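Local coordinates for protein toll (Drosophila melanogaster, PDB 4LXR), which is the receptor for the cleaved, active form of Spätzle, patterning the dorsal-ventral axis of the embryo and switching on antifungal innate immunity, at residues L449-R454 / N463-T468; L490-L493 / H499-M502; I542-Q547 / G551-Q556. All blocks are in the same frame, centred on the assembly; numbering follows the deposited sequence.

How the contacts relate
Along the chain the three contacts come in series, none enclosing or crossing another, and all lie in the extracellular part of the receptor. Contact 1 closes the loop 455-462 within LRR 13, joining strand 450-452 to helix 463-467. Contact 2 bridges 494-498, where the end of LRR 14 folds back on strand 499-501 of LRR 15. These two touch: K466 O lies 2.8 Å from L493 N, probably a hydrogen bond, and strand 474-476 stands between their strands. Contact 3, its centre about 18 Å from that of contact 2, closes the three-residue link 548-550, which takes in the end of helix 543-549, in the first LRRCT region, so the series leads from repeats to cap.

Contact 1: L449-R454 / N463-T468; sequences LTLNLR and NDWKNT. With NAG (2-acetamido-2-deoxy-beta-D-glucopyranose), chain F.
With chi1 at -179°, L451 swings CG round opposite its backbone N and sends CD2 out toward the indole of W465, whose own CG stands opposite the carbonyl carbon (chi1 -57°) and carries the ring back to the strand. CD2 settles over one face of the indole, nearest NE1 at 3.5 Å. It makes a CH-pi contact with the five-membered ring, 3.8 Å from the centroid and 24° off the normal. L453 meets the far end of the same ring: its CD1 lies 3.6 Å from W465 CZ2, approaching at a slant. Here LRR 13 packs across its own interior, strand 450-452 supplying L451, with L453 just past its end, and helix 463-467 answering with the tryptophan; L451 also touches L416 and L475 on the neighbouring strands. The ring is steadied by Y462 and by a weak hydrogen bond from NE1 to S440 OG. Were W465 replaced by an alanine, both leucine methyls would probably face a gap between strand and helix. At the strand's end N452 OD1 accepts from R454 N at 3.1 Å, an Asx turn, and R454 pairs with D476 in a salt bridge.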
ATOM      1  N   LEU A 449      -3.638  18.501  -3.910  1.00 37.02           N
ATOM      2  CA  LEU A 449      -2.834  17.487  -4.594  1.00 37.81           C
ATOM      3  C   LEU A 449      -3.473  16.099  -4.532  1.00 36.08           C
ATOM      4  O   LEU A 449      -3.501  15.365  -5.516  1.00 37.65           O
ATOM      5  CB  LEU A 449      -1.408  17.437  -4.002  1.00 38.76           C
ATOM      6  CG  LEU A 449      -0.584  18.731  -4.122  1.00 43.15           C
ATOM      7  CD1 LEU A 449       0.808  18.610  -3.528  1.00 30.44           C
ATOM      8  CD2 LEU A 449      -0.506  19.205  -5.585  1.00 38.56           C
ATOM      9  N   THR A 450      -3.959  15.726  -3.357  1.00 36.66           N
ATOM     10  CA  THR A 450      -4.611  14.443  -3.177  1.00 31.62           C
ATOM     11  C   THR A 450      -6.040  14.663  -2.715  1.00 39.32           C
ATOM     12  O   THR A 450      -6.289  15.318  -1.695  1.00 40.61           O
ATOM     13  CB  THR A 450      -3.921  13.596  -2.109  1.00 42.20           C
ATOM     14  OG1 THR A 450      -2.543  13.400  -2.440  1.00 45.91           O
ATOM     15  CG2 THR A 450      -4.615  12.241  -1.970  1.00 44.31           C
ATOM     16  N   LEU A 451      -6.978  14.111  -3.469  1.00 39.22           N
ATOM     17  CA  LEU A 451      -8.360  14.049  -3.033  1.00 34.36           C
ATOM     18  C   LEU A 451      -8.784  12.591  -3.066  1.00 35.15           C
ATOM     19  O   LEU A 451      -9.057  12.027  -4.127  1.00 36.94           O
ATOM     20  CB  LEU A 451      -9.263  14.895  -3.939  1.00 33.78           C
ATOM     21  CG  LEU A 451     -10.749  14.917  -3.566  1.00 31.93           C
ATOM     22  CD1 LEU A 451     -10.947  15.204  -2.071  1.00 28.58           C
ATOM     23  CD2 LEU A 451     -11.509  15.933  -4.432  1.00 27.87           C
ATOM     24  N   ASN A 452      -8.839  11.982  -1.892  1.00 31.75           N
ATOM     25  CA  ASN A 452      -9.231  10.589  -1.781  1.00 29.32           C
ATOM     26  C   ASN A 452     -10.648  10.468  -1.238  1.00 33.71           C
ATOM     27  O   ASN A 452     -10.885  10.717  -0.051  1.00 25.28           O
ATOM     28  CB  ASN A 452      -8.228   9.858  -0.895  1.00 26.89           C
ATOM     29  CG  ASN A 452      -8.551   8.397  -0.720  1.00 30.24           C
ATOM     30  OD1 ASN A 452      -9.483   7.872  -1.328  1.00 41.49           O
ATOM     31  ND2 ASN A 452      -7.768   7.721   0.121  1.00 30.90           N
ATOM     32  N   LEU A 453     -11.576  10.094  -2.123  1.00 29.78           N
ATOM     33  CA  LEU A 453     -12.987   9.947  -1.794  1.00 33.05           C
ATOM     34  C   LEU A 453     -13.458   8.518  -2.011  1.00 33.25           C
ATOM     35  O   LEU A 453     -14.643   8.257  -2.201  1.00 31.57           O
ATOM     36  CB  LEU A 453     -13.842  10.876  -2.652  1.00 30.51           C
ATOM     37  CG  LEU A 453     -13.682  12.359  -2.368  1.00 35.23           C
ATOM     38  CD1 LEU A 453     -14.363  13.142  -3.478  1.00 36.14           C
ATOM     39  CD2 LEU A 453     -14.284  12.682  -1.005  1.00 35.61           C
ATOM     40  N   ARG A 454     -12.508   7.600  -1.988  1.00 33.28           N
ATOM     41  CA  ARG A 454     -12.775   6.184  -2.156  1.00 29.37           C
ATOM     42  C   ARG A 454     -13.864   5.684  -1.203  1.00 36.58           C
ATOM     43  O   ARG A 454     -13.842   6.011  -0.010  1.00 29.21           O
ATOM     44  CB  ARG A 454     -11.465   5.471  -1.886  1.00 31.39           C
ATOM     45  CG  ARG A 454     -11.523   4.009  -1.589  1.00 32.89           C
ATOM     46  CD  ARG A 454     -10.082   3.512  -1.490  1.00 32.25           C
ATOM     47  NE  ARG A 454      -9.901   2.222  -2.129  1.00 40.38           N
ATOM     48  CZ  ARG A 454      -9.242   2.028  -3.262  1.00 42.75           C
ATOM     49  NH1 ARG A 454      -8.673   3.041  -3.905  1.00 47.24           N
ATOM     50  NH2 ARG A 454      -9.154   0.808  -3.747  1.00 45.98           N
ATOM     51  N   ASN A 463     -17.311  19.897 -11.072  1.00 36.58           N
ATOM     52  CA  ASN A 463     -16.642  20.876 -11.931  1.00 44.45           C
ATOM     53  C   ASN A 463     -15.260  21.304 -11.447  1.00 49.12           C
ATOM     54  O   ASN A 463     -14.313  21.376 -12.235  1.00 51.22           O
ATOM     55  CB  ASN A 463     -17.523  22.115 -12.121  1.00 46.69           C
ATOM     56  CG  ASN A 463     -16.815  23.223 -12.881  1.00 52.91           C
ATOM     57  OD1 ASN A 463     -16.740  23.201 -14.108  1.00 51.45           O
ATOM     58  ND2 ASN A 463     -16.288  24.200 -12.151  1.00 55.29           N
ATOM     59  N   ASP A 464     -15.147  21.598 -10.155  1.00 47.42           N
ATOM     60  CA  ASP A 464     -13.881  22.077  -9.616  1.00 45.52           C
ATOM     61  C   ASP A 464     -12.775  21.036  -9.731  1.00 44.18           C
ATOM     62  O   ASP A 464     -11.608  21.398  -9.873  1.00 47.18           O
ATOM     63  CB  ASP A 464     -14.027  22.554  -8.166  1.00 44.62           C
ATOM     64  CG  ASP A 464     -14.754  21.553  -7.293  1.00 43.34           C
ATOM     65  OD1 ASP A 464     -15.846  21.085  -7.698  1.00 43.35           O
ATOM     66  OD2 ASP A 464     -14.230  21.239  -6.201  1.00 39.75           O
ATOM     67  N   TRP A 465     -13.136  19.753  -9.685  1.00 42.79           N
ATOM     68  CA  TRP A 465     -12.126  18.691  -9.754  1.00 40.90           C
ATOM     69  C   TRP A 465     -11.470  18.691 -11.128  1.00 43.31           C
ATOM     70  O   TRP A 465     -10.303  18.319 -11.276  1.00 46.20           O
ATOM     71  CB  TRP A 465     -12.724  17.307  -9.455  1.00 39.55           C
ATOM     72  CG  TRP A 465     -13.416  17.190  -8.115  1.00 36.60           C
ATOM     73  CD1 TRP A 465     -13.320  18.051  -7.060  1.00 32.43           C
ATOM     74  CD2 TRP A 465     -14.316  16.151  -7.702  1.00 31.12           C
ATOM     75  NE1 TRP A 465     -14.110  17.619  -6.022  1.00 36.45           N
ATOM     76  CE2 TRP A 465     -14.730  16.453  -6.390  1.00 34.54           C
ATOM     77  CE3 TRP A 465     -14.816  15.000  -8.317  1.00 32.42           C
ATOM     78  CZ2 TRP A 465     -15.622  15.645  -5.681  1.00 31.49           C
ATOM     79  CZ3 TRP A 465     -15.709  14.200  -7.617  1.00 30.67           C
ATOM     80  CH2 TRP A 465     -16.097  14.524  -6.311  1.00 31.39           C
ATOM     81  N   LYS A 466     -12.225  19.115 -12.137  1.00 39.08           N
ATOM     82  CA  LYS A 466     -11.718  19.120 -13.505  1.00 42.39           C
ATOM     83  C   LYS A 466     -11.042  20.439 -13.848  1.00 44.75           C
ATOM     84  O   LYS A 466     -10.044  20.466 -14.569  1.00 51.50           O
ATOM     85  CB  LYS A 466     -12.855  18.875 -14.509  1.00 40.88           C
ATOM     86  CG  LYS A 466     -13.484  17.489 -14.477  1.00 41.70           C
ATOM     87  CD  LYS A 466     -14.593  17.386 -15.525  1.00 47.52           C
ATOM     88  CE  LYS A 466     -15.687  18.412 -15.244  1.00 46.27           C
ATOM     89  NZ  LYS A 466     -16.905  18.237 -16.061  1.00 40.97           N
ATOM     90  N   ASN A 467     -11.598  21.537 -13.348  1.00 46.92           N
ATOM     91  CA  ASN A 467     -11.250  22.850 -13.881  1.00 52.23           C
ATOM     92  C   ASN A 467     -10.606  23.809 -12.893  1.00 54.52           C
ATOM     93  O   ASN A 467     -10.008  24.804 -13.301  1.00 59.29           O
ATOM     94  CB  ASN A 467     -12.482  23.502 -14.505  1.00 48.59           C
ATOM     95  CG  ASN A 467     -13.048  22.687 -15.650  1.00 51.12           C
ATOM     96  OD1 ASN A 467     -12.311  22.233 -16.529  1.00 51.81           O
ATOM     97  ND2 ASN A 467     -14.363  22.490 -15.643  1.00 44.11           N
ATOM     98  N   THR A 468     -10.711  23.512 -11.603  1.00 42.81           N
ATOM     99  CA  THR A 468     -10.187  24.422 -10.595  1.00 42.07           C
ATOM    100  C   THR A 468      -8.920  23.851  -9.967  1.00 45.41           C
ATOM    101  O   THR A 468      -7.997  24.584  -9.643  1.00 48.84           O
ATOM    102  CB  THR A 468     -11.240  24.727  -9.506  1.00 52.19           C
ATOM    103  OG1 THR A 468     -12.443  25.205 -10.118  1.00 54.99           O
ATOM    104  CG2 THR A 468     -10.726  25.781  -8.537  1.00 57.30           C
TER
HETATM  105  C1  NAG F   1      -7.758   1.807  -8.439  1.00 39.22           C
HETATM  106  C2  NAG F   1      -6.322   1.338  -8.727  1.00 46.78           C
HETATM  107  C3  NAG F   1      -6.275  -0.183  -8.926  1.00 46.39           C
HETATM  108  C4  NAG F   1      -7.033  -0.918  -7.825  1.00 42.76           C
HETATM  109  C5  NAG F   1      -8.416  -0.301  -7.659  1.00 35.98           C
HETATM  110  C6  NAG F   1      -9.231  -0.933  -6.555  1.00 38.09           C
HETATM  111  C7  NAG F   1      -4.636   2.689  -9.904  1.00 58.78           C
HETATM  112  C8  NAG F   1      -3.870   2.706  -8.617  1.00 58.31           C
HETATM  113  N2  NAG F   1      -5.791   2.016  -9.894  1.00 50.71           N
HETATM  114  O3  NAG F   1      -4.914  -0.598  -8.946  1.00 57.94           O
HETATM  115  O4  NAG F   1      -7.257  -2.278  -8.190  1.00 57.21           O
HETATM  116  O5  NAG F   1      -8.281   1.087  -7.348  1.00 41.60           O
HETATM  117  O6  NAG F   1      -8.630  -0.716  -5.287  1.00 42.13           O
HETATM  118  O7  NAG F   1      -4.224   3.251 -10.914  1.00 64.94           O

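Contact 2: L490-L493 / H499-M502; sequences LAFL and HVNM. With NAG (2-acetamido-2-deoxy-beta-D-glucopyranose), chain F.
F492 and V500 meet in the hydrophobic core of the leucine-rich-repeat solenoid, at the join between LRR 14 and LRR 15. V500 CG2 sits over one face of the phenyl ring, 4.1 Å from its centroid and 15° off the normal, a CH-pi contact displaced toward the CE2-CZ side. M502 comes to the same ring differently: its methyl CE lies close to the ring plane, at the edge, 4.2 Å from F492 CE2. The methionine reaches that far because its chain runs extended beyond CG, with chi2 at -171°. From the same loop, L490 CD2 approaches this methyl obliquely at 4.1 Å, so CE is shared between a leucine and a phenylalanine. V500, and M502 just beyond the strand's end, face the inside of the solenoid, as in other leucine-rich repeats, and V527 and V529 of the next strand add to the same core. N501, between V500 and M502, turns the opposite way and is N-glycosylated, its ND2 bonded covalently to C1 of the GlcNAc at 1.4 Å. Its OD1 is hydrogen-bonded to T503 OG1, which should limit rotation of the glycosylated amide, and D530 holds the sugar through a further hydrogen bond.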
ATOM      1  N   LEU A 490     -14.384  13.132 -18.264  1.00 50.17           N
ATOM      2  CA  LEU A 490     -12.955  12.820 -18.286  1.00 49.06           C
ATOM      3  C   LEU A 490     -12.094  14.033 -18.609  1.00 51.98           C
ATOM      4  O   LEU A 490     -10.879  13.907 -18.741  1.00 54.51           O
ATOM      5  CB  LEU A 490     -12.638  11.713 -19.305  1.00 46.22           C
ATOM      6  CG  LEU A 490     -13.432  10.401 -19.318  1.00 48.46           C
ATOM      7  CD1 LEU A 490     -13.089   9.624 -20.577  1.00 44.68           C
ATOM      8  CD2 LEU A 490     -13.185   9.549 -18.081  1.00 47.49           C
ATOM      9  N   ALA A 491     -12.704  15.206 -18.730  1.00 54.30           N
ATOM     10  CA  ALA A 491     -11.952  16.389 -19.147  1.00 55.96           C
ATOM     11  C   ALA A 491     -11.257  17.130 -17.998  1.00 55.79           C
ATOM     12  O   ALA A 491     -11.552  18.301 -17.742  1.00 55.22           O
ATOM     13  CB  ALA A 491     -12.843  17.342 -19.947  1.00 51.99           C
ATOM     14  N   PHE A 492     -10.326  16.451 -17.326  1.00 54.49           N
ATOM     15  CA  PHE A 492      -9.574  17.053 -16.219  1.00 53.85           C
ATOM     16  C   PHE A 492      -8.432  17.908 -16.778  1.00 52.94           C
ATOM     17  O   PHE A 492      -7.695  17.458 -17.650  1.00 51.31           O
ATOM     18  CB  PHE A 492      -8.993  15.976 -15.292  1.00 39.37           C
ATOM     19  CG  PHE A 492     -10.023  15.088 -14.647  1.00 44.74           C
ATOM     20  CD1 PHE A 492     -10.577  15.422 -13.416  1.00 38.82           C
ATOM     21  CD2 PHE A 492     -10.424  13.909 -15.256  1.00 48.95           C
ATOM     22  CE1 PHE A 492     -11.522  14.602 -12.816  1.00 34.37           C
ATOM     23  CE2 PHE A 492     -11.375  13.081 -14.654  1.00 46.88           C
ATOM     24  CZ  PHE A 492     -11.919  13.431 -13.427  1.00 40.23           C
ATOM     25  N   LEU A 493      -8.271  19.123 -16.257  1.00 50.80           N
ATOM     26  CA  LEU A 493      -7.306  20.075 -16.813  1.00 54.31           C
ATOM     27  C   LEU A 493      -5.958  20.105 -16.085  1.00 62.92           C
ATOM     28  O   LEU A 493      -5.059  20.861 -16.462  1.00 66.37           O
ATOM     29  CB  LEU A 493      -7.905  21.486 -16.837  1.00 53.82           C
ATOM     30  CG  LEU A 493      -8.648  21.959 -18.091  1.00 59.53           C
ATOM     31  CD1 LEU A 493      -9.534  20.870 -18.683  1.00 46.52           C
ATOM     32  CD2 LEU A 493      -9.463  23.201 -17.761  1.00 62.27           C
ATOM     33  N   HIS A 499      -3.844  11.136 -11.785  1.00 52.00           N
ATOM     34  CA  HIS A 499      -4.369   9.787 -11.835  1.00 43.73           C
ATOM     35  C   HIS A 499      -5.711   9.721 -11.107  1.00 48.88           C
ATOM     36  O   HIS A 499      -5.819  10.048  -9.917  1.00 50.25           O
ATOM     37  CB  HIS A 499      -3.384   8.806 -11.210  1.00 44.99           C
ATOM     38  CG  HIS A 499      -2.212   8.484 -12.086  1.00 47.75           C
ATOM     39  ND1 HIS A 499      -1.138   9.335 -12.235  1.00 58.32           N
ATOM     40  CD2 HIS A 499      -1.944   7.402 -12.855  1.00 63.75           C
ATOM     41  CE1 HIS A 499      -0.256   8.789 -13.056  1.00 55.75           C
ATOM     42  NE2 HIS A 499      -0.723   7.616 -13.449  1.00 60.00           N
ATOM     43  N   VAL A 500      -6.728   9.289 -11.839  1.00 43.79           N
ATOM     44  CA  VAL A 500      -8.076   9.183 -11.324  1.00 41.94           C
ATOM     45  C   VAL A 500      -8.461   7.718 -11.290  1.00 38.97           C
ATOM     46  O   VAL A 500      -8.273   7.005 -12.274  1.00 52.80           O
ATOM     47  CB  VAL A 500      -9.054   9.949 -12.225  1.00 38.03           C
ATOM     48  CG1 VAL A 500     -10.484   9.851 -11.675  1.00 36.15           C
ATOM     49  CG2 VAL A 500      -8.611  11.403 -12.362  1.00 38.10           C
ATOM     50  N   ASN A 501      -9.000   7.273 -10.161  1.00 41.97           N
ATOM     51  CA  ASN A 501      -9.471   5.903 -10.013  1.00 37.76           C
ATOM     52  C   ASN A 501     -10.983   5.883 -10.045  1.00 42.86           C
ATOM     53  O   ASN A 501     -11.620   6.444  -9.163  1.00 39.94           O
ATOM     54  CB  ASN A 501      -8.983   5.319  -8.685  1.00 37.57           C
ATOM     55  CG  ASN A 501      -8.939   3.802  -8.689  1.00 43.28           C
ATOM     56  OD1 ASN A 501      -9.895   3.148  -9.098  1.00 41.51           O
ATOM     57  ND2 ASN A 501      -7.817   3.239  -8.234  1.00 54.29           N
ATOM     58  N   MET A 502     -11.570   5.251 -11.060  1.00 48.16           N
ATOM     59  CA  MET A 502     -13.028   5.117 -11.102  1.00 40.83           C
ATOM     60  C   MET A 502     -13.450   3.661 -11.120  1.00 44.29           C
ATOM     61  O   MET A 502     -14.517   3.328 -11.646  1.00 41.72           O
ATOM     62  CB  MET A 502     -13.630   5.832 -12.306  1.00 37.89           C
ATOM     63  CG  MET A 502     -13.365   7.312 -12.347  1.00 40.40           C
ATOM     64  SD  MET A 502     -14.355   8.011 -13.671  1.00 42.95           S
ATOM     65  CE  MET A 502     -13.540   9.577 -13.955  1.00 34.98           C
TER
HETATM   66  C1  NAG F   1      -7.758   1.807  -8.439  1.00 39.22           C
HETATM   67  C2  NAG F   1      -6.322   1.338  -8.727  1.00 46.78           C
HETATM   68  C3  NAG F   1      -6.275  -0.183  -8.926  1.00 46.39           C
HETATM   69  C4  NAG F   1      -7.033  -0.918  -7.825  1.00 42.76           C
HETATM   70  C5  NAG F   1      -8.416  -0.301  -7.659  1.00 35.98           C
HETATM   71  C6  NAG F   1      -9.231  -0.933  -6.555  1.00 38.09           C
HETATM   72  C7  NAG F   1      -4.636   2.689  -9.904  1.00 58.78           C
HETATM   73  C8  NAG F   1      -3.870   2.706  -8.617  1.00 58.31           C
HETATM   74  N2  NAG F   1      -5.791   2.016  -9.894  1.00 50.71           N
HETATM   75  O3  NAG F   1      -4.914  -0.598  -8.946  1.00 57.94           O
HETATM   76  O4  NAG F   1      -7.257  -2.278  -8.190  1.00 57.21           O
HETATM   77  O5  NAG F   1      -8.281   1.087  -7.348  1.00 41.60           O
HETATM   78  O6  NAG F   1      -8.630  -0.716  -5.287  1.00 42.13           O
HETATM   79  O7  NAG F   1      -4.224   3.251 -10.914  1.00 64.94           O

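Contact 3: I542-Q547 / G551-Q556; sequences ILWFIQ and GVHKPQ
The chain leaves helix 543-549 and turns across the helix end so that H553 comes beside Q547, CA to CA 5.1 Å, with H553 N donating a weak bond to Q547 O that is long at 3.3 Å but nearly straight. The side chains start from the same pair: Q547 CB and H553 CB touch at 3.6 Å, backing the two residues against each other. Beyond this point the imidazole reaches W544, one helical turn earlier. The CE3 edge of the indole points at a face of H553, 3.5 Å from CG, and the planes stand at 53°, a tilted edge-to-face pair. On the opposite face of the imidazole P555 CD lies over the centre, 3.3 Å above the plane, so the ring is sandwiched between an aromatic edge and a proline methylene. H553 CG, swung opposite the backbone N (chi1 -167°), carries the ring into this slot. Its NE2 is hydrogen-bonded to the carbonyl of E514, which suggests that the proton sits on NE2, while ND1 is buried without a partner. L543 CD2 rests over one face of the indole in turn. Further out, Q547 bends at chi2 (-72°) and runs alongside V552, its OE1 3.9 Å from V552 CG2; the same oxygen accepts a hydrogen bond from R550. On the other side of the helix F545 points away from the returning chain and packs on L536 and L568. A short helix with the following segment turned across its C-terminal end, in a region that in this protein carries the disulfides C538-C570 and C540-C591, forms part of the C-terminal capping module of a leucine-rich-repeat solenoid, here the first LRRCT of the Toll ectodomain.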
ATOM      1  N   ILE A 542     -22.249   1.984 -26.611  1.00 42.75           N
ATOM      2  CA  ILE A 542     -20.859   2.172 -26.211  1.00 43.33           C
ATOM      3  C   ILE A 542     -19.911   1.996 -27.381  1.00 49.27           C
ATOM      4  O   ILE A 542     -18.708   1.774 -27.184  1.00 51.72           O
ATOM      5  CB  ILE A 542     -20.432   1.226 -25.052  1.00 49.37           C
ATOM      6  CG1 ILE A 542     -20.418  -0.231 -25.507  1.00 44.73           C
ATOM      7  CG2 ILE A 542     -21.344   1.407 -23.844  1.00 44.01           C
ATOM      8  CD1 ILE A 542     -19.645  -1.143 -24.587  1.00 45.28           C
ATOM      9  N   LEU A 543     -20.458   2.119 -28.594  1.00 50.92           N
ATOM     10  CA  LEU A 543     -19.716   1.858 -29.829  1.00 55.22           C
ATOM     11  C   LEU A 543     -18.411   2.638 -29.919  1.00 53.39           C
ATOM     12  O   LEU A 543     -17.348   2.055 -30.110  1.00 53.81           O
ATOM     13  CB  LEU A 543     -20.577   2.160 -31.064  1.00 54.69           C
ATOM     14  CG  LEU A 543     -19.802   2.235 -32.386  1.00 57.60           C
ATOM     15  CD1 LEU A 543     -19.172   0.892 -32.738  1.00 51.75           C
ATOM     16  CD2 LEU A 543     -20.690   2.736 -33.520  1.00 58.58           C
ATOM     17  N   TRP A 544     -18.489   3.954 -29.768  1.00 48.17           N
ATOM     18  CA  TRP A 544     -17.317   4.790 -30.002  1.00 53.66           C
ATOM     19  C   TRP A 544     -16.284   4.665 -28.899  1.00 50.64           C
ATOM     20  O   TRP A 544     -15.090   4.794 -29.158  1.00 54.51           O
ATOM     21  CB  TRP A 544     -17.716   6.238 -30.296  1.00 58.77           C
ATOM     22  CG  TRP A 544     -18.423   6.318 -31.615  1.00 58.86           C
ATOM     23  CD1 TRP A 544     -19.748   6.575 -31.830  1.00 54.46           C
ATOM     24  CD2 TRP A 544     -17.846   6.067 -32.907  1.00 58.88           C
ATOM     25  NE1 TRP A 544     -20.025   6.523 -33.181  1.00 57.42           N
ATOM     26  CE2 TRP A 544     -18.877   6.214 -33.862  1.00 57.35           C
ATOM     27  CE3 TRP A 544     -16.557   5.750 -33.348  1.00 62.16           C
ATOM     28  CZ2 TRP A 544     -18.656   6.051 -35.239  1.00 57.12           C
ATOM     29  CZ3 TRP A 544     -16.336   5.590 -34.718  1.00 61.37           C
ATOM     30  CH2 TRP A 544     -17.383   5.741 -35.644  1.00 57.92           C
ATOM     31  N   PHE A 545     -16.746   4.387 -27.680  1.00 47.09           N
ATOM     32  CA  PHE A 545     -15.855   4.015 -26.594  1.00 47.14           C
ATOM     33  C   PHE A 545     -15.058   2.765 -26.954  1.00 53.06           C
ATOM     34  O   PHE A 545     -13.838   2.731 -26.805  1.00 57.82           O
ATOM     35  CB  PHE A 545     -16.630   3.762 -25.295  1.00 45.25           C
ATOM     36  CG  PHE A 545     -15.796   3.133 -24.214  1.00 50.10           C
ATOM     37  CD1 PHE A 545     -14.807   3.869 -23.562  1.00 55.44           C
ATOM     38  CD2 PHE A 545     -15.987   1.805 -23.848  1.00 49.61           C
ATOM     39  CE1 PHE A 545     -14.030   3.294 -22.553  1.00 48.12           C
ATOM     40  CE2 PHE A 545     -15.213   1.223 -22.836  1.00 51.12           C
ATOM     41  CZ  PHE A 545     -14.233   1.973 -22.193  1.00 48.23           C
ATOM     42  N   ILE A 546     -15.753   1.732 -27.413  1.00 54.19           N
ATOM     43  CA  ILE A 546     -15.077   0.518 -27.852  1.00 58.61           C
ATOM     44  C   ILE A 546     -14.073   0.805 -28.975  1.00 61.75           C
ATOM     45  O   ILE A 546     -12.947   0.303 -28.948  1.00 59.10           O
ATOM     46  CB  ILE A 546     -16.078  -0.564 -28.294  1.00 57.94           C
ATOM     47  CG1 ILE A 546     -16.902  -1.022 -27.094  1.00 52.95           C
ATOM     48  CG2 ILE A 546     -15.348  -1.750 -28.899  1.00 54.67           C
ATOM     49  CD1 ILE A 546     -16.058  -1.516 -25.958  1.00 50.14           C
ATOM     50  N   GLN A 547     -14.466   1.627 -29.944  1.00 63.03           N
ATOM     51  CA  GLN A 547     -13.544   1.998 -31.020  1.00 71.56           C
ATOM     52  C   GLN A 547     -12.354   2.792 -30.463  1.00 75.33           C
ATOM     53  O   GLN A 547     -11.228   2.635 -30.930  1.00 82.31           O
ATOM     54  CB  GLN A 547     -14.252   2.794 -32.129  1.00 70.28           C
ATOM     55  CG  GLN A 547     -15.441   2.100 -32.800  1.00 66.76           C
ATOM     56  CD  GLN A 547     -15.041   0.954 -33.713  1.00 74.57           C
ATOM     57  OE1 GLN A 547     -14.346   0.026 -33.296  1.00 79.18           O
ATOM     58  NE2 GLN A 547     -15.489   1.009 -34.970  1.00 75.70           N
ATOM     59  N   GLY A 551      -8.138   0.454 -31.964  1.00 86.89           N
ATOM     60  CA  GLY A 551      -7.449   1.341 -32.881  1.00 99.03           C
ATOM     61  C   GLY A 551      -8.296   2.482 -33.417  1.00101.25           C
ATOM     62  O   GLY A 551      -8.023   3.654 -33.156  1.00105.41           O
ATOM     63  N   VAL A 552      -9.345   2.112 -34.144  1.00 96.57           N
ATOM     64  CA  VAL A 552     -10.127   3.008 -35.005  1.00 96.47           C
ATOM     65  C   VAL A 552     -10.326   4.483 -34.607  1.00 93.49           C
ATOM     66  O   VAL A 552      -9.930   5.382 -35.349  1.00 94.85           O
ATOM     67  CB  VAL A 552     -11.507   2.397 -35.305  1.00 97.43           C
ATOM     68  CG1 VAL A 552     -12.159   3.122 -36.471  1.00100.19           C
ATOM     69  CG2 VAL A 552     -11.362   0.913 -35.603  1.00 98.93           C
ATOM     70  N   HIS A 553     -10.949   4.739 -33.462  1.00 85.19           N
ATOM     71  CA  HIS A 553     -11.422   6.091 -33.171  1.00 83.30           C
ATOM     72  C   HIS A 553     -10.501   6.868 -32.226  1.00 89.97           C
ATOM     73  O   HIS A 553     -10.296   6.478 -31.076  1.00 94.15           O
ATOM     74  CB  HIS A 553     -12.847   6.035 -32.617  1.00 81.99           C
ATOM     75  CG  HIS A 553     -13.544   7.361 -32.576  1.00 82.78           C
ATOM     76  ND1 HIS A 553     -14.148   7.848 -31.436  1.00 81.27           N
ATOM     77  CD2 HIS A 553     -13.746   8.296 -33.536  1.00 82.18           C
ATOM     78  CE1 HIS A 553     -14.691   9.024 -31.693  1.00 79.30           C
ATOM     79  NE2 HIS A 553     -14.459   9.321 -32.959  1.00 79.21           N
ATOM     80  N   LYS A 554      -9.943   7.971 -32.721  1.00 87.22           N
ATOM     81  CA  LYS A 554      -9.055   8.809 -31.918  1.00 81.44           C
ATOM     82  C   LYS A 554      -9.334  10.307 -32.082  1.00 72.44           C
ATOM     83  O   LYS A 554      -8.526  11.025 -32.652  1.00 68.82           O
ATOM     84  CB  LYS A 554      -7.591   8.518 -32.269  1.00 81.78           C
ATOM     85  CG  LYS A 554      -7.237   7.039 -32.269  1.00 85.10           C
ATOM     86  CD  LYS A 554      -5.767   6.811 -32.559  1.00 90.99           C
ATOM     87  CE  LYS A 554      -5.564   5.798 -33.676  1.00 93.34           C
ATOM     88  NZ  LYS A 554      -5.871   6.369 -35.019  1.00 96.53           N
ATOM     89  N   PRO A 555     -10.479  10.781 -31.574  1.00 73.22           N
ATOM     90  CA  PRO A 555     -10.861  12.202 -31.600  1.00 80.02           C
ATOM     91  C   PRO A 555      -9.869  13.149 -30.914  1.00 87.71           C
ATOM     92  O   PRO A 555      -8.815  12.727 -30.426  1.00 90.92           O
ATOM     93  CB  PRO A 555     -12.187  12.217 -30.832  1.00 85.27           C
ATOM     94  CG  PRO A 555     -12.206  10.934 -30.060  1.00 83.56           C
ATOM     95  CD  PRO A 555     -11.513   9.956 -30.935  1.00 77.76           C
ATOM     96  N   GLN A 556     -10.221  14.433 -30.874  1.00 88.02           N
ATOM     97  CA  GLN A 556      -9.359  15.452 -30.274  1.00 90.95           C
ATOM     98  C   GLN A 556      -9.179  15.234 -28.774  1.00 84.93           C
ATOM     99  O   GLN A 556      -8.067  15.333 -28.257  1.00 81.36           O
ATOM    100  CB  GLN A 556      -9.897  16.865 -30.549  1.00 90.96           C
ATOM    101  CG  GLN A 556      -9.736  17.347 -31.997  1.00 91.78           C
ATOM    102  CD  GLN A 556      -8.405  18.046 -32.255  1.00 92.42           C
ATOM    103  OE1 GLN A 556      -7.828  17.934 -33.338  1.00 89.24           O
ATOM    104  NE2 GLN A 556      -7.923  18.782 -31.263  1.00 93.77           N
TER